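Local coordinates for NifU like protein IscU (Streptococcus pyogenes, PDB 1SU0) that probably serves as the scaffold on which the cysteine desulfurase IscS assembles iron-sulfur clusters before they pass to other proteins, at residues G25-V30 and S45-F50; K19-H24 and I58-N63; D92-M97 and K107-A112; T66-S71 and S128-N133. All coordinates share one frame; numbering follows the deposited sequence.

Interaction 1 of 4, residues G25-V30 and S45-F50; sequences GQLDGV and SLTVKF
The antiparallel three-stranded sheet of this NifU-family domain has strand 43-50 in its middle, and the loop after helix 8-19 lays residues 25-30 over one face of it, with Leu27 and Val30 meeting Thr47. Leu27 to Val30 form a type II beta turn. Gly29 sits within it at positive phi. The turn brings both apolar side chains down on the strand. Thr47 is the central residue of the contact. Its OG1 accepts the backbone N-H of Leu27, with N to OG1 at 2.9 Å and an almost straight bond of 167°. The hydroxyl lies between the backbone N and the carbonyl carbon of its own residue (chi1 56°), which turns it up to the loop. OG1 also has a weak hydrogen bond with Ala59 O of the neighbouring strand 55-63. The other branch, Thr47 CG2, lies 3.5 Å from Val30 O. Leu27 sends its CD1 across the side chain of Lys49 at about a right angle, with CD1 3.8 Å from Lys49 CB. Leu46 and Val48 alternate with these residues and point away from the loop, where they pack on helix 122-139. Val30 has CG1 anti to its backbone N (chi1 170°), pointing at the strand. This methyl meets Thr47 CB at 3.7 Å and ends 3.4 Å from Val48 O.

Interaction 2 of 4, residues K19-H24 and I58-N63; sequences KRPHHH and IAFAGN
His23 and Phe60 join the chain after helix 8-19 to the outer strand 55-63 of the sheet. His24 and Phe60 form a single backbone bridge, so the loop adds only a brief strand-like pairing here. Phe60 N donates to His23 O at 3.0 Å. The bond is bent, 143° at the hydrogen, and the donor is slightly tilted from the carbonyl plane. The same oxygen receives a CA-H...O contact from Ala59 CA at 3.2 Å. His23 ND1 gives a weak hydrogen bond to Ile58 O, 3.3 Å away, which lies at the edge of the imidazole near its plane. Ile58 CG2 is beside ND1 too. Phe60 O lies 2.8 Å from His24 ND1, and His24 CA-H also points at this oxygen. With CG anti to the backbone N (chi1 -165°), the His24 ring turns back over the strand and presents its edge to a face of Phe60, the centroids 5.1 Å apart and the planes at 70°. His22 O lies at the edge of the Phe60 ring, near its plane. Pro21 CB packs on Phe60 CZ at 3.7 Å. The His22 backbone N-H bonds to Ser73 OG of helix 66-79. The loop is thus held by hydrogen bonds to main-chain oxygens and by aromatic packing. The weak His23 bond is consistent with a proton on ND1.

Interaction 3 of 4, residues D92-M97 and K107-A112; sequences DIFSEM and KELGEA
Met97 has CG anti to its backbone N (chi1 176°) and continues extended through chi2, then bends at chi3 (74°). This carries SD to Leu109 CD2, 3.8 Å away, and turns CE to Ala112 O at 3.4 Å. Met97 and Leu109 thus reach toward each other tip to tip. Phe94, one turn earlier on helix 84-97, also has CG anti to its backbone N (chi1 -176°). Its ring swings to the side of the helix and reaches Ala112 with CE1, which lies 4.0 Å from Ala112 CB. Leu109 CG stands at the edge of this ring, near its plane, 4.3 Å from CD1.

Leu109 fills the middle of the contact. Its two methyls straddle Ile93 CG2, with CD2 at 3.6 Å and CD1 at 3.8 Å. The side chains of Ile93 and Leu109 cross obliquely. CD2 is shared, since it also faces Met97 SD. The residues that touch follow the i, i+1, i+4 pattern of one helical face: Ile93, Phe94 and Met97. They pack against a 3-10 segment in the connection to helix 122-139. Its inward residues are Leu109 and Ala112, with Gly110 and Glu111 between them.

Around the contact, Leu90 touches Leu109, and Met97 also packs on Ala116. Glu111 points elsewhere, its OE1 bonding to His17 NE2. The contact is a buried apolar one. The two segments are held together by methyl, sulfur and ring packing, which depends on shape rather than on directional bonds.

Interaction 4 of 4, residues T66-S71 and S128-N133; sequences TISTAS and STLAWN
The indole of Trp132 turns its edge toward Ser71, with Ser71 OG near the ring plane, 3.9 Å from NE1. Ser128 O also lies at the indole edge, in plane. The ring is stacked with Phe94 of helix 84-97. Water 2 accepts the indole N-H, at 3.0 Å from NE1, and donates to Ser71 O at 2.7 Å. This bridge ties the flat group to the facing helix and satisfies its nitrogen inside the core.

The direct bond between the helices runs from Ser71 OG to Ser128 O, 2.6 Å long. The hydroxyl lies in the carbonyl plane, on a lone pair, with a C=O...O angle of 122°. It reaches there because OG is anti to the backbone N (chi1 -169°). A second water bridges the helices nearby. Water 1 lies between Ser68 O and Ala131 N, 3.0 Å from each, and accepts the N-H of Ala131. Helix 128-133 is kinked here: the N of Ala131 and that of Trp132 have no bond to the turn before, and for Ala131 the water takes its place. Ile67 CG2 packs on Ser128 CB.

Ser68 OG bonds to Cys127 O and its side chain touches Asp42; Cys127 and Asp42 are two of the zinc ligands, so this end of the contact borders the metal site. The two segments run roughly parallel, crossing at -32°, with axes 7.7 Å apart. Helix 84-97 covers Ser71, Ser128 and Trp132 through Phe94. Helix 8-19 flanks helix 66-79 at Thr66 and Ala70. Strand 55-63 leads into helix 66-79.

In the fold
From the N terminus, helix 8-19 runs into the loop that supplies both 19-24 and 25-30. Interaction 2 closes the longer loop, from 19-24 to strand 55-63. Interaction 1 is nested inside it and ends on strand 43-50. The two touch, as their strands are neighbours in one sheet. Helix 66-79 follows the sheet and opens interaction 4, which closes on helix 122-139. Interaction 3 lies nested within that loop, joining helix 84-97 to the connection after it. Interactions 3 and 4 meet through Phe94 and Trp132. Pro21 against Thr69 links interaction 2 to interaction 4, so the loop after helix 8-19 touches helix 66-79 as well as the sheet.

Interaction 1 of 4, residues G25-V30 and S45-F50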
loop_
_atom_site.group_PDB
_atom_site.type_symbol
_atom_site.label_atom_id
_atom_site.label_comp_id
_atom_site.label_asym_id
_atom_site.label_seq_id
_atom_site.Cartn_x
_atom_site.Cartn_y
_atom_site.Cartn_z
ATOM N N GLY A 25 0.402 8.488 10.244
ATOM C CA GLY A 25 0.695 9.890 10.434
ATOM C C GLY A 25 1.325 10.469 9.182
ATOM O O GLY A 25 1.226 9.898 8.086
ATOM N N GLN A 26 1.978 11.615 9.366
ATOM C CA GLN A 26 2.552 12.402 8.281
ATOM C C GLN A 26 3.965 12.822 8.651
ATOM O O GLN A 26 4.245 13.121 9.816
ATOM C CB GLN A 26 1.700 13.665 8.018
ATOM C CG GLN A 26 0.187 13.414 7.827
ATOM C CD GLN A 26 -0.183 12.960 6.423
ATOM O OE1 GLN A 26 -0.288 11.752 6.145
ATOM N NE2 GLN A 26 -0.399 13.925 5.539
ATOM N N LEU A 27 4.837 12.864 7.647
ATOM C CA LEU A 27 6.209 13.326 7.806
ATOM C C LEU A 27 6.274 14.847 7.723
ATOM O O LEU A 27 5.495 15.473 6.998
ATOM C CB LEU A 27 7.091 12.727 6.711
ATOM C CG LEU A 27 7.143 11.201 6.586
ATOM C CD1 LEU A 27 8.094 10.810 5.457
ATOM C CD2 LEU A 27 7.554 10.539 7.893
ATOM N N ASP A 28 7.223 15.427 8.453
ATOM C CA ASP A 28 7.352 16.880 8.560
ATOM C C ASP A 28 8.103 17.490 7.379
ATOM O O ASP A 28 9.080 16.920 6.904
ATOM C CB ASP A 28 8.063 17.259 9.866
ATOM C CG ASP A 28 7.121 17.287 11.056
ATOM O OD1 ASP A 28 6.356 16.310 11.221
ATOM O OD2 ASP A 28 7.073 18.242 11.866
ATOM N N GLY A 29 7.643 18.656 6.922
ATOM C CA GLY A 29 8.256 19.371 5.812
ATOM C C GLY A 29 8.202 18.648 4.474
ATOM O O GLY A 29 9.036 18.908 3.607
ATOM N N VAL A 30 7.224 17.757 4.306
ATOM C CA VAL A 30 7.117 16.904 3.118
ATOM C C VAL A 30 5.732 17.026 2.484
ATOM O O VAL A 30 4.738 16.600 3.078
ATOM C CB VAL A 30 7.367 15.414 3.473
ATOM C CG1 VAL A 30 7.019 14.498 2.299
ATOM C CG2 VAL A 30 8.817 15.199 3.900
ATOM N N SER A 45 -3.357 10.470 2.539
ATOM C CA SER A 45 -2.365 11.497 2.423
ATOM C C SER A 45 -1.106 10.728 2.711
ATOM O O SER A 45 -0.935 10.211 3.811
ATOM C CB SER A 45 -2.620 12.581 3.465
ATOM O OG SER A 45 -1.674 13.621 3.407
ATOM N N LEU A 46 -0.253 10.631 1.700
ATOM C CA LEU A 46 0.946 9.836 1.749
ATOM C C LEU A 46 2.137 10.777 1.564
ATOM O O LEU A 46 2.444 11.176 0.443
ATOM C CB LEU A 46 0.886 8.797 0.617
ATOM C CG LEU A 46 1.781 7.545 0.623
ATOM C CD1 LEU A 46 2.645 7.487 -0.607
ATOM C CD2 LEU A 46 2.634 7.419 1.883
ATOM N N THR A 47 2.774 11.159 2.668
ATOM C CA THR A 47 4.048 11.876 2.618
ATOM C C THR A 47 5.195 10.896 2.389
ATOM O O THR A 47 5.329 9.923 3.132
ATOM C CB THR A 47 4.320 12.621 3.928
ATOM O OG1 THR A 47 4.269 11.703 5.024
ATOM C CG2 THR A 47 3.244 13.666 4.214
ATOM N N VAL A 48 6.027 11.148 1.382
ATOM C CA VAL A 48 7.196 10.295 1.154
ATOM C C VAL A 48 8.482 11.112 1.110
ATOM O O VAL A 48 8.583 12.128 0.407
ATOM C CB VAL A 48 7.085 9.469 -0.135
ATOM C CG1 VAL A 48 8.298 8.568 -0.297
ATOM C CG2 VAL A 48 5.820 8.633 -0.119
ATOM N N LYS A 49 9.462 10.634 1.868
ATOM C CA LYS A 49 10.794 11.216 1.910
ATOM C C LYS A 49 11.751 10.375 1.064
ATOM O O LYS A 49 11.740 9.149 1.140
ATOM C CB LYS A 49 11.271 11.260 3.363
ATOM C CG LYS A 49 12.593 11.962 3.593
ATOM C CD LYS A 49 12.902 12.029 5.080
ATOM C CE LYS A 49 14.290 12.575 5.330
ATOM N NZ LYS A 49 14.430 13.967 4.827
ATOM N N PHE A 50 12.544 11.049 0.240
ATOM C CA PHE A 50 13.660 10.436 -0.477
ATOM C C PHE A 50 14.937 11.176 -0.072
ATOM O O PHE A 50 14.961 12.409 -0.077
ATOM C CB PHE A 50 13.465 10.542 -1.995
ATOM C CG PHE A 50 12.073 10.210 -2.452
ATOM C CD1 PHE A 50 11.064 11.172 -2.399
ATOM C CD2 PHE A 50 11.762 8.931 -2.924
ATOM C CE1 PHE A 50 9.777 10.871 -2.813
ATOM C CE2 PHE A 50 10.464 8.621 -3.337
ATOM C CZ PHE A 50 9.474 9.588 -3.283
#

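Interaction 2 of 4, residues K19-H24 and I58-N63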
loop_
_atom_site.group_PDB
_atom_site.type_symbol
_atom_site.label_atom_id
_atom_site.label_comp_id
_atom_site.label_asym_id
_atom_site.label_seq_id
_atom_site.Cartn_x
_atom_site.Cartn_y
_atom_site.Cartn_z
ATOM N N LYS A 19 -6.276 -1.895 12.049
ATOM C CA LYS A 19 -6.563 -1.261 13.328
ATOM C C LYS A 19 -5.366 -0.439 13.832
ATOM O O LYS A 19 -5.539 0.655 14.342
ATOM C CB LYS A 19 -6.974 -2.311 14.362
ATOM C CG LYS A 19 -8.333 -2.993 14.099
ATOM C CD LYS A 19 -8.425 -4.339 14.869
ATOM C CE LYS A 19 -9.792 -5.059 14.703
ATOM N NZ LYS A 19 -9.838 -6.410 15.405
ATOM N N ARG A 20 -4.156 -0.957 13.668
ATOM C CA ARG A 20 -2.936 -0.284 14.124
ATOM C C ARG A 20 -1.925 -0.091 12.980
ATOM O O ARG A 20 -0.824 -0.681 12.993
ATOM C CB ARG A 20 -2.305 -1.104 15.252
ATOM C CG ARG A 20 -1.183 -0.411 16.014
ATOM C CD ARG A 20 -0.647 -1.237 17.195
ATOM N NE ARG A 20 0.817 -1.334 17.211
ATOM C CZ ARG A 20 1.574 -1.270 18.308
ATOM N NH1 ARG A 20 1.034 -1.108 19.520
ATOM N NH2 ARG A 20 2.896 -1.368 18.199
ATOM N N PRO A 21 -2.299 0.725 11.989
ATOM C CA PRO A 21 -1.455 0.967 10.816
ATOM C C PRO A 21 0.002 1.275 11.128
ATOM O O PRO A 21 0.310 1.961 12.097
ATOM C CB PRO A 21 -2.101 2.191 10.169
ATOM C CG PRO A 21 -3.522 2.092 10.559
ATOM C CD PRO A 21 -3.566 1.478 11.906
ATOM N N HIS A 22 0.871 0.749 10.275
ATOM C CA HIS A 22 2.298 0.986 10.293
ATOM C C HIS A 22 2.600 2.252 9.527
ATOM O O HIS A 22 1.884 2.605 8.581
ATOM C CB HIS A 22 2.993 -0.164 9.576
ATOM C CG HIS A 22 2.925 -1.452 10.315
ATOM N ND1 HIS A 22 2.191 -1.604 11.468
ATOM C CD2 HIS A 22 3.530 -2.640 10.090
ATOM C CE1 HIS A 22 2.339 -2.837 11.920
ATOM N NE2 HIS A 22 3.143 -3.488 11.097
ATOM N N HIS A 23 3.675 2.931 9.901
ATOM C CA HIS A 23 4.056 4.156 9.218
ATOM C C HIS A 23 2.829 5.073 9.047
ATOM O O HIS A 23 2.518 5.505 7.932
ATOM C CB HIS A 23 4.693 3.825 7.859
ATOM C CG HIS A 23 5.932 2.992 7.962
ATOM N ND1 HIS A 23 7.082 3.285 7.265
ATOM C CD2 HIS A 23 6.208 1.883 8.694
ATOM C CE1 HIS A 23 8.012 2.391 7.556
ATOM N NE2 HIS A 23 7.506 1.530 8.421
ATOM N N HIS A 24 2.130 5.328 10.160
ATOM C CA HIS A 24 0.908 6.124 10.163
ATOM C C HIS A 24 1.253 7.533 10.602
ATOM O O HIS A 24 2.244 7.744 11.291
ATOM C CB HIS A 24 -0.124 5.526 11.127
ATOM C CG HIS A 24 -1.521 6.046 10.939
ATOM N ND1 HIS A 24 -2.158 6.065 9.712
ATOM C CD2 HIS A 24 -2.405 6.561 11.829
ATOM C CE1 HIS A 24 -3.375 6.566 9.859
ATOM N NE2 HIS A 24 -3.544 6.884 11.130
ATOM N N ILE A 58 8.524 7.085 4.991
ATOM C CA ILE A 58 7.162 7.149 4.455
ATOM C C ILE A 58 6.115 7.096 5.571
ATOM O O ILE A 58 6.328 6.465 6.612
ATOM C CB ILE A 58 6.943 5.994 3.448
ATOM C CG1 ILE A 58 5.630 6.154 2.695
ATOM C CG2 ILE A 58 7.048 4.606 4.130
ATOM C CD1 ILE A 58 5.574 5.279 1.457
ATOM N N ALA A 59 4.989 7.768 5.334
ATOM C CA ALA A 59 3.914 7.882 6.307
ATOM C C ALA A 59 2.589 8.184 5.618
ATOM O O ALA A 59 2.551 8.847 4.570
ATOM C CB ALA A 59 4.228 8.977 7.321
ATOM N N PHE A 60 1.505 7.697 6.218
ATOM C CA PHE A 60 0.176 7.883 5.658
ATOM C C PHE A 60 -0.942 8.049 6.696
ATOM O O PHE A 60 -0.854 7.617 7.851
ATOM C CB PHE A 60 -0.188 6.748 4.704
ATOM C CG PHE A 60 -0.873 5.607 5.377
ATOM C CD1 PHE A 60 -2.264 5.545 5.423
ATOM C CD2 PHE A 60 -0.119 4.606 6.007
ATOM C CE1 PHE A 60 -2.902 4.513 6.080
ATOM C CE2 PHE A 60 -0.738 3.575 6.652
ATOM C CZ PHE A 60 -2.136 3.522 6.694
ATOM N N ALA A 61 -2.008 8.672 6.220
ATOM C CA ALA A 61 -3.164 8.956 7.026
ATOM C C ALA A 61 -4.368 9.058 6.106
ATOM O O ALA A 61 -4.238 9.411 4.935
ATOM C CB ALA A 61 -2.960 10.246 7.785
ATOM N N GLY A 62 -5.542 8.744 6.626
ATOM C CA GLY A 62 -6.749 8.845 5.831
ATOM C C GLY A 62 -7.936 8.157 6.465
ATOM O O GLY A 62 -8.112 8.194 7.682
ATOM N N ASN A 63 -8.767 7.540 5.636
ATOM C CA ASN A 63 -9.990 6.914 6.121
ATOM C C ASN A 63 -10.476 5.922 5.102
ATOM O O ASN A 63 -10.779 6.301 3.973
ATOM C CB ASN A 63 -11.072 7.953 6.355
ATOM C CG ASN A 63 -12.482 7.386 6.197
ATOM O OD1 ASN A 63 -13.054 6.818 7.142
ATOM N ND2 ASN A 63 -13.053 7.551 5.001
#

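Interaction 3 of 4, residues D92-M97 and K107-A112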
loop_
_atom_site.group_PDB
_atom_site.type_symbol
_atom_site.label_atom_id
_atom_site.label_comp_id
_atom_site.label_asym_id
_atom_site.label_seq_id
_atom_site.Cartn_x
_atom_site.Cartn_y
_atom_site.Cartn_z
ATOM N N ASP A 92 3.363 -2.566 -9.592
ATOM C CA ASP A 92 2.908 -3.366 -10.704
ATOM C C ASP A 92 2.628 -4.797 -10.267
ATOM O O ASP A 92 1.633 -5.363 -10.671
ATOM C CB ASP A 92 3.937 -3.320 -11.852
ATOM C CG ASP A 92 3.869 -2.006 -12.650
ATOM O OD1 ASP A 92 4.524 -1.961 -13.705
ATOM O OD2 ASP A 92 3.200 -0.977 -12.334
ATOM N N ILE A 93 3.498 -5.363 -9.432
ATOM C CA ILE A 93 3.328 -6.729 -8.920
ATOM C C ILE A 93 2.053 -6.880 -8.099
ATOM O O ILE A 93 1.323 -7.858 -8.231
ATOM C CB ILE A 93 4.567 -7.185 -8.083
ATOM C CG1 ILE A 93 5.760 -7.498 -9.009
ATOM C CG2 ILE A 93 4.266 -8.428 -7.255
ATOM C CD1 ILE A 93 7.123 -7.391 -8.317
ATOM N N PHE A 94 1.792 -5.902 -7.260
ATOM C CA PHE A 94 0.621 -5.925 -6.411
ATOM C C PHE A 94 -0.664 -5.835 -7.240
ATOM O O PHE A 94 -1.575 -6.656 -7.137
ATOM C CB PHE A 94 0.672 -4.748 -5.444
ATOM C CG PHE A 94 -0.462 -4.749 -4.475
ATOM C CD1 PHE A 94 -0.333 -5.374 -3.258
ATOM C CD2 PHE A 94 -1.671 -4.175 -4.805
ATOM C CE1 PHE A 94 -1.381 -5.406 -2.383
ATOM C CE2 PHE A 94 -2.708 -4.204 -3.945
ATOM C CZ PHE A 94 -2.571 -4.816 -2.731
ATOM N N SER A 95 -0.707 -4.797 -8.052
ATOM C CA SER A 95 -1.776 -4.545 -8.992
ATOM C C SER A 95 -2.119 -5.776 -9.829
ATOM O O SER A 95 -3.294 -6.074 -10.018
ATOM C CB SER A 95 -1.360 -3.396 -9.907
ATOM O OG SER A 95 -2.496 -2.787 -10.446
ATOM N N GLU A 96 -1.107 -6.507 -10.293
ATOM C CA GLU A 96 -1.331 -7.733 -11.060
ATOM C C GLU A 96 -1.791 -8.888 -10.214
ATOM O O GLU A 96 -2.508 -9.753 -10.689
ATOM C CB GLU A 96 -0.046 -8.203 -11.717
ATOM C CG GLU A 96 0.369 -7.454 -12.952
ATOM C CD GLU A 96 1.819 -7.714 -13.260
ATOM O OE1 GLU A 96 2.408 -6.831 -13.918
ATOM O OE2 GLU A 96 2.371 -8.784 -12.833
ATOM N N MET A 97 -1.313 -8.947 -8.983
ATOM C CA MET A 97 -1.739 -9.983 -8.059
ATOM C C MET A 97 -3.251 -9.871 -7.735
ATOM O O MET A 97 -3.971 -10.864 -7.691
ATOM C CB MET A 97 -0.922 -9.898 -6.777
ATOM C CG MET A 97 -1.356 -10.886 -5.695
ATOM S SD MET A 97 -0.468 -10.543 -3.995
ATOM C CE MET A 97 -1.398 -8.940 -3.367
ATOM N N LYS A 107 6.117 -12.580 -3.297
ATOM C CA LYS A 107 6.890 -12.700 -2.073
ATOM C C LYS A 107 7.552 -11.400 -1.654
ATOM O O LYS A 107 7.714 -11.169 -0.468
ATOM C CB LYS A 107 7.968 -13.756 -2.245
ATOM C CG LYS A 107 7.442 -15.189 -2.147
ATOM C CD LYS A 107 8.423 -16.204 -2.706
ATOM C CE LYS A 107 9.822 -16.045 -2.105
ATOM N NZ LYS A 107 10.822 -16.998 -2.740
ATOM N N GLU A 108 7.937 -10.565 -2.623
ATOM C CA GLU A 108 8.634 -9.294 -2.364
ATOM C C GLU A 108 7.717 -8.203 -1.842
ATOM O O GLU A 108 8.150 -7.096 -1.563
ATOM C CB GLU A 108 9.282 -8.783 -3.650
ATOM C CG GLU A 108 10.277 -9.742 -4.268
ATOM C CD GLU A 108 11.327 -10.156 -3.274
ATOM O OE1 GLU A 108 11.919 -9.233 -2.667
ATOM O OE2 GLU A 108 11.533 -11.386 -3.077
ATOM N N LEU A 109 6.435 -8.519 -1.764
ATOM C CA LEU A 109 5.397 -7.613 -1.305
ATOM C C LEU A 109 5.257 -7.704 0.201
ATOM O O LEU A 109 4.595 -6.868 0.804
ATOM C CB LEU A 109 4.075 -8.049 -1.918
ATOM C CG LEU A 109 3.437 -7.361 -3.114
ATOM C CD1 LEU A 109 4.402 -6.566 -3.894
ATOM C CD2 LEU A 109 2.659 -8.369 -3.986
ATOM N N GLY A 110 5.871 -8.735 0.805
ATOM C CA GLY A 110 5.795 -8.968 2.241
ATOM C C GLY A 110 4.381 -9.300 2.711
ATOM O O GLY A 110 3.696 -10.123 2.113
ATOM N N GLU A 111 3.928 -8.662 3.784
ATOM C CA GLU A 111 2.613 -9.001 4.317
ATOM C C GLU A 111 1.468 -8.574 3.391
ATOM O O GLU A 111 0.421 -9.156 3.452
ATOM C CB GLU A 111 2.426 -8.487 5.759
ATOM C CG GLU A 111 3.161 -9.321 6.795
ATOM C CD GLU A 111 3.202 -8.673 8.173
ATOM O OE1 GLU A 111 2.346 -7.842 8.456
ATOM O OE2 GLU A 111 4.106 -8.975 8.967
ATOM N N ALA A 112 1.667 -7.578 2.536
ATOM C CA ALA A 112 0.720 -7.258 1.457
ATOM C C ALA A 112 0.366 -8.472 0.593
ATOM O O ALA A 112 -0.635 -8.483 -0.096
ATOM C CB ALA A 112 1.273 -6.183 0.559
#

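Interaction 4 of 4, residues T66-S71 and S128-N133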
loop_
_atom_site.group_PDB
_atom_site.type_symbol
_atom_site.label_atom_id
_atom_site.label_comp_id
_atom_site.label_asym_id
_atom_site.label_seq_id
_atom_site.Cartn_x
_atom_site.Cartn_y
_atom_site.Cartn_z
ATOM N N THR A 66 -11.519 -1.740 5.990
ATOM C CA THR A 66 -10.455 -2.589 6.512
ATOM C C THR A 66 -9.420 -2.886 5.455
ATOM O O THR A 66 -8.223 -2.789 5.707
ATOM C CB THR A 66 -11.042 -3.903 7.007
ATOM O OG1 THR A 66 -11.798 -3.658 8.180
ATOM C CG2 THR A 66 -9.936 -4.861 7.483
ATOM N N ILE A 67 -9.892 -3.267 4.271
ATOM C CA ILE A 67 -9.023 -3.691 3.177
ATOM C C ILE A 67 -8.061 -2.578 2.797
ATOM O O ILE A 67 -6.874 -2.806 2.636
ATOM C CB ILE A 67 -9.864 -4.049 1.937
ATOM C CG1 ILE A 67 -10.842 -5.206 2.229
ATOM C CG2 ILE A 67 -8.939 -4.312 0.705
ATOM C CD1 ILE A 67 -10.194 -6.511 2.517
ATOM N N SER A 68 -8.591 -1.366 2.683
ATOM C CA SER A 68 -7.844 -0.229 2.144
ATOM C C SER A 68 -6.802 0.286 3.112
ATOM O O SER A 68 -5.733 0.665 2.712
ATOM C CB SER A 68 -8.801 0.908 1.840
ATOM O OG SER A 68 -8.084 1.941 1.211
ATOM N N THR A 69 -7.135 0.305 4.393
ATOM C CA THR A 69 -6.197 0.694 5.433
ATOM C C THR A 69 -5.087 -0.333 5.560
ATOM O O THR A 69 -3.898 0.017 5.574
ATOM C CB THR A 69 -6.940 0.785 6.789
ATOM O OG1 THR A 69 -7.978 1.766 6.694
ATOM C CG2 THR A 69 -6.034 1.312 7.896
ATOM N N ALA A 70 -5.489 -1.601 5.684
ATOM C CA ALA A 70 -4.534 -2.689 5.712
ATOM C C ALA A 70 -3.547 -2.512 4.560
ATOM O O ALA A 70 -2.366 -2.469 4.770
ATOM C CB ALA A 70 -5.227 -4.028 5.626
ATOM N N SER A 71 -4.058 -2.349 3.352
ATOM C CA SER A 71 -3.226 -2.303 2.141
ATOM C C SER A 71 -2.273 -1.107 2.134
ATOM O O SER A 71 -1.148 -1.224 1.681
ATOM C CB SER A 71 -4.116 -2.249 0.914
ATOM O OG SER A 71 -3.347 -2.446 -0.240
ATOM N N SER A 128 -7.671 -1.732 -2.352
ATOM C CA SER A 128 -6.321 -2.209 -2.129
ATOM C C SER A 128 -5.227 -1.430 -2.900
ATOM O O SER A 128 -4.141 -1.221 -2.392
ATOM C CB SER A 128 -6.291 -3.684 -2.478
ATOM O OG SER A 128 -6.462 -3.861 -3.867
ATOM N N THR A 129 -5.526 -0.941 -4.093
ATOM C CA THR A 129 -4.500 -0.269 -4.905
ATOM C C THR A 129 -4.295 1.206 -4.567
ATOM O O THR A 129 -3.261 1.764 -4.908
ATOM C CB THR A 129 -4.790 -0.410 -6.384
ATOM O OG1 THR A 129 -6.058 0.165 -6.669
ATOM C CG2 THR A 129 -4.916 -1.880 -6.790
ATOM N N LEU A 130 -5.242 1.819 -3.873
ATOM C CA LEU A 130 -5.184 3.247 -3.574
ATOM C C LEU A 130 -3.828 3.716 -3.060
ATOM O O LEU A 130 -3.255 4.678 -3.571
ATOM C CB LEU A 130 -6.291 3.628 -2.567
ATOM C CG LEU A 130 -6.451 5.106 -2.138
ATOM C CD1 LEU A 130 -6.364 6.097 -3.263
ATOM C CD2 LEU A 130 -7.778 5.287 -1.425
ATOM N N ALA A 131 -3.315 3.042 -2.048
ATOM C CA ALA A 131 -2.028 3.411 -1.461
ATOM C C ALA A 131 -0.904 3.303 -2.491
ATOM O O ALA A 131 -0.041 4.191 -2.599
ATOM C CB ALA A 131 -1.731 2.547 -0.304
ATOM N N TRP A 132 -0.931 2.216 -3.250
ATOM C CA TRP A 132 0.089 1.989 -4.248
ATOM C C TRP A 132 0.128 3.118 -5.269
ATOM O O TRP A 132 1.198 3.547 -5.656
ATOM C CB TRP A 132 -0.124 0.630 -4.913
ATOM C CG TRP A 132 0.146 -0.474 -3.972
ATOM C CD1 TRP A 132 -0.773 -1.154 -3.220
ATOM C CD2 TRP A 132 1.427 -0.997 -3.615
ATOM N NE1 TRP A 132 -0.139 -2.072 -2.428
ATOM C CE2 TRP A 132 1.211 -2.015 -2.665
ATOM C CE3 TRP A 132 2.744 -0.717 -4.013
ATOM C CZ2 TRP A 132 2.255 -2.750 -2.104
ATOM C CZ3 TRP A 132 3.785 -1.442 -3.446
ATOM C CH2 TRP A 132 3.534 -2.449 -2.513
ATOM N N ASN A 133 -1.037 3.629 -5.647
ATOM C CA ASN A 133 -1.135 4.700 -6.646
ATOM C C ASN A 133 -0.760 6.052 -6.074
ATOM O O ASN A 133 -0.299 6.921 -6.796
ATOM C CB ASN A 133 -2.538 4.726 -7.260
ATOM C CG ASN A 133 -2.896 3.404 -7.950
ATOM O OD1 ASN A 133 -4.002 3.236 -8.451
ATOM N ND2 ASN A 133 -1.967 2.443 -7.926
HETATM O O HOH W 1 -4.691 1.310 -0.073
HETATM O O HOH W 2 -0.765 -3.444 0.149
#